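Long-range contact in MYB21 (PDB 3OSF), which binds DNA through tandem Myb-like repeats and probably acts as a sequence-specific transcription factor for genes read by RNA polymerase II: residues A[10-15]-A[41-46]. Residues are numbered along the deposited sequence; the frame is centred on the assembly and turned at random.
Sequences KKQKFT and PNRNAR. With nucleotides of chain B; nucleotides of chain C.
In a Myb-like helix-turn-helix unit, the arm before helix 16-29 is tied to the turn before the DNA-contacting helix 45-56 by R43, whose guanidinium is layered between Q12 and F14. The chain of R43 bends at its second torsion (chi2 -70°) and then runs straight, laying the guanidinium over one face of the F14 ring. R43 CZ stands 3.8 Å from the F14 ring centroid, a cation-pi contact for which a flat aromatic face is well suited. Over the opposite face lies the Q12 amide, tilted by only 8°, with Q12 NE2 3.2 Å from R43 NE; both are donors, so this is a stacking contact and not a hydrogen bond. Arginine suits this place because its faces can stack while its edge donates: R43 NH1 gives a bond of 2.6 Å to Q12 O, in the guanidinium plane, and R43 NH2 adds a weak one to the same oxygen. A salt bridge from R43 NH2 to E18 probably balances the charge of this buried group and links it to helix 16-29.

The Q12 side chain turns away from its own backbone N and runs out extended to the turn. Its planar amide can stack and still bond at its edge: Q12 NE2 makes a nearly straight bond (171°) of 2.7 Å to N42 O, approaching from above the carbonyl plane, while Q12 OE1 accepts from Q47.

The same arm meets DNA: Q12 N donates to OP1 of DC7 of chain B (2.7 Å) and F14 N to OP1 of DT6 of chain B (2.8 Å). The long side chain of K11 reaches into the minor groove, where its charged amine, NZ, meets O2 of DT6 of chain B at 2.6 Å, while R46 bonds a guanine O6 in the major groove. Joined through R43 and Q12, N-terminal arm and recognition helix occupy the two grooves as in homeodomain-like helix-turn-helix proteins.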
# COMPACT_ATOMS: atom_id res chain seq x y z
N LYS A 10 7.59 -17.04 7.85
CA LYS A 10 6.76 -16.13 8.62
C LYS A 10 5.99 -15.11 7.76
O LYS A 10 5.09 -14.46 8.28
CB LYS A 10 7.57 -15.41 9.70
CG LYS A 10 7.88 -16.26 10.91
CD LYS A 10 8.79 -15.54 11.90
CE LYS A 10 9.44 -16.53 12.86
NZ LYS A 10 10.61 -15.94 13.58
N LYS A 11 6.35 -14.96 6.48
CA LYS A 11 5.61 -14.06 5.57
C LYS A 11 4.83 -14.84 4.51
O LYS A 11 5.39 -15.58 3.70
CB LYS A 11 6.54 -13.06 4.85
CG LYS A 11 7.39 -12.14 5.74
CD LYS A 11 6.55 -11.13 6.54
CE LYS A 11 7.47 -10.12 7.22
NZ LYS A 11 6.80 -9.34 8.29
N GLN A 12 3.52 -14.64 4.51
CA GLN A 12 2.63 -15.28 3.55
C GLN A 12 2.27 -14.27 2.45
O GLN A 12 1.23 -13.63 2.53
CB GLN A 12 1.37 -15.75 4.27
CG GLN A 12 0.49 -16.71 3.48
CD GLN A 12 -0.87 -16.91 4.14
OE1 GLN A 12 -1.07 -16.57 5.31
NE2 GLN A 12 -1.83 -17.45 3.38
N LYS A 13 3.12 -14.12 1.45
CA LYS A 13 2.89 -13.14 0.39
C LYS A 13 1.80 -13.57 -0.61
O LYS A 13 1.71 -14.74 -0.96
CB LYS A 13 4.18 -12.85 -0.37
CG LYS A 13 5.21 -12.08 0.44
CD LYS A 13 6.35 -11.58 -0.43
CE LYS A 13 7.39 -10.83 0.39
NZ LYS A 13 8.37 -10.14 -0.50
N PHE A 14 1.00 -12.61 -1.08
CA PHE A 14 -0.04 -12.91 -2.06
C PHE A 14 0.55 -13.28 -3.42
O PHE A 14 1.46 -12.61 -3.91
CB PHE A 14 -1.02 -11.74 -2.22
CG PHE A 14 -2.12 -11.72 -1.20
CD1 PHE A 14 -1.86 -11.37 0.11
CD2 PHE A 14 -3.42 -12.01 -1.57
CE1 PHE A 14 -2.88 -11.34 1.04
CE2 PHE A 14 -4.44 -11.98 -0.64
CZ PHE A 14 -4.17 -11.64 0.66
N THR A 15 0.04 -14.35 -4.01
CA THR A 15 0.44 -14.72 -5.36
C THR A 15 -0.47 -14.04 -6.37
O THR A 15 -1.53 -13.52 -6.01
CB THR A 15 0.33 -16.24 -5.58
OG1 THR A 15 -1.06 -16.59 -5.62
CG2 THR A 15 1.03 -17.01 -4.46
N PRO A 41 -8.98 -20.32 1.93
CA PRO A 41 -8.80 -21.29 3.01
C PRO A 41 -7.71 -20.76 3.93
O PRO A 41 -7.58 -21.21 5.07
CB PRO A 41 -8.29 -22.53 2.28
CG PRO A 41 -7.56 -21.98 1.10
CD PRO A 41 -8.27 -20.71 0.70
N ASN A 42 -7.00 -19.76 3.42
CA ASN A 42 -5.63 -19.45 3.77
C ASN A 42 -5.34 -18.03 4.27
O ASN A 42 -4.20 -17.69 4.56
CB ASN A 42 -4.80 -19.65 2.50
CG ASN A 42 -3.54 -20.41 2.77
OD1 ASN A 42 -3.25 -20.74 3.92
ND2 ASN A 42 -2.78 -20.70 1.72
N ARG A 43 -6.37 -17.20 4.32
CA ARG A 43 -6.20 -15.76 4.50
C ARG A 43 -7.23 -15.21 5.45
O ARG A 43 -8.39 -15.64 5.42
CB ARG A 43 -6.35 -15.06 3.15
CG ARG A 43 -5.30 -15.44 2.14
CD ARG A 43 -3.96 -14.88 2.52
NE ARG A 43 -2.95 -15.12 1.50
CZ ARG A 43 -1.69 -14.70 1.60
NH1 ARG A 43 -1.29 -14.05 2.68
NH2 ARG A 43 -0.83 -14.95 0.62
N ASN A 44 -6.82 -14.27 6.28
CA ASN A 44 -7.74 -13.57 7.17
C ASN A 44 -8.20 -12.20 6.63
O ASN A 44 -7.71 -11.72 5.59
CB ASN A 44 -7.16 -13.46 8.59
CG ASN A 44 -5.92 -12.55 8.66
OD1 ASN A 44 -5.83 -11.56 7.95
ND2 ASN A 44 -4.98 -12.89 9.55
N ALA A 45 -9.13 -11.59 7.34
CA ALA A 45 -9.68 -10.30 6.91
C ALA A 45 -8.60 -9.22 6.80
O ALA A 45 -8.55 -8.48 5.81
CB ALA A 45 -10.76 -9.87 7.87
N ARG A 46 -7.75 -9.11 7.82
CA ARG A 46 -6.67 -8.13 7.82
C ARG A 46 -5.78 -8.30 6.60
O ARG A 46 -5.40 -7.32 5.96
CB ARG A 46 -5.86 -8.21 9.12
CG ARG A 46 -4.84 -7.07 9.32
CD ARG A 46 -3.40 -7.52 9.02
NE ARG A 46 -2.47 -6.40 9.03
CZ ARG A 46 -1.48 -6.24 9.91
NH1 ARG A 46 -1.27 -7.14 10.87
NH2 ARG A 46 -0.71 -5.17 9.84
P DC B 7 1.61 -12.04 6.46
OP1 DC B 7 2.03 -13.46 6.41
OP2 DC B 7 0.20 -11.67 6.22
O5' DC B 7 2.04 -11.41 7.86
C5' DC B 7 3.33 -11.69 8.40
C4' DC B 7 3.56 -10.91 9.68
O4' DC B 7 3.83 -9.53 9.34
C3' DC B 7 2.40 -10.86 10.68
O3' DC B 7 2.88 -10.88 12.01
C2' DC B 7 1.80 -9.49 10.43
C1' DC B 7 3.08 -8.70 10.20
N1 DC B 7 2.89 -7.39 9.54
C2 DC B 7 3.72 -6.33 9.91
O2 DC B 7 4.58 -6.54 10.78
N3 DC B 7 3.56 -5.12 9.32
C4 DC B 7 2.61 -4.97 8.37
N4 DC B 7 2.48 -3.78 7.80
C5 DC B 7 1.76 -6.05 7.99
C6 DC B 7 1.93 -7.23 8.59
P DT B 6 2.15 -8.69 0.15
OP1 DT B 6 1.81 -9.99 -0.48
OP2 DT B 6 1.21 -7.54 0.10
O5' DT B 6 2.47 -8.84 1.73
C5' DT B 6 3.23 -9.94 2.19
C4' DT B 6 3.47 -9.95 3.70
O4' DT B 6 4.11 -8.73 4.08
C3' DT B 6 2.28 -10.13 4.66
O3' DT B 6 2.56 -11.33 5.38
C2' DT B 6 2.31 -8.88 5.55
C1' DT B 6 3.76 -8.44 5.41
N1 DT B 6 4.09 -6.99 5.48
C2 DT B 6 5.04 -6.60 6.38
O2 DT B 6 5.56 -7.41 7.12
N3 DT B 6 5.33 -5.25 6.38
C4 DT B 6 4.78 -4.29 5.55
O4 DT B 6 5.10 -3.10 5.61
C5 DT B 6 3.79 -4.77 4.60
C7 DT B 6 3.10 -3.81 3.65
C6 DT B 6 3.50 -6.08 4.61
P DA C 10 12.73 -11.94 10.89
OP1 DA C 10 12.51 -12.79 12.08
OP2 DA C 10 14.09 -11.48 10.53
O5' DA C 10 12.09 -12.67 9.64
C5' DA C 10 10.68 -12.77 9.63
C4' DA C 10 10.19 -12.90 8.20
O4' DA C 10 10.34 -11.65 7.47
C3' DA C 10 10.93 -13.92 7.36
O3' DA C 10 9.98 -14.40 6.43
C2' DA C 10 12.03 -13.10 6.69
C1' DA C 10 11.30 -11.78 6.43
N9 DA C 10 12.07 -10.55 6.51
C8 DA C 10 13.07 -10.21 7.39
N7 DA C 10 13.54 -8.99 7.20
C5 DA C 10 12.79 -8.50 6.14
C6 DA C 10 12.77 -7.26 5.44
N6 DA C 10 13.56 -6.22 5.70
N1 DA C 10 11.88 -7.13 4.43
C2 DA C 10 11.06 -8.15 4.14
N3 DA C 10 10.98 -9.34 4.71
C4 DA C 10 11.88 -9.45 5.71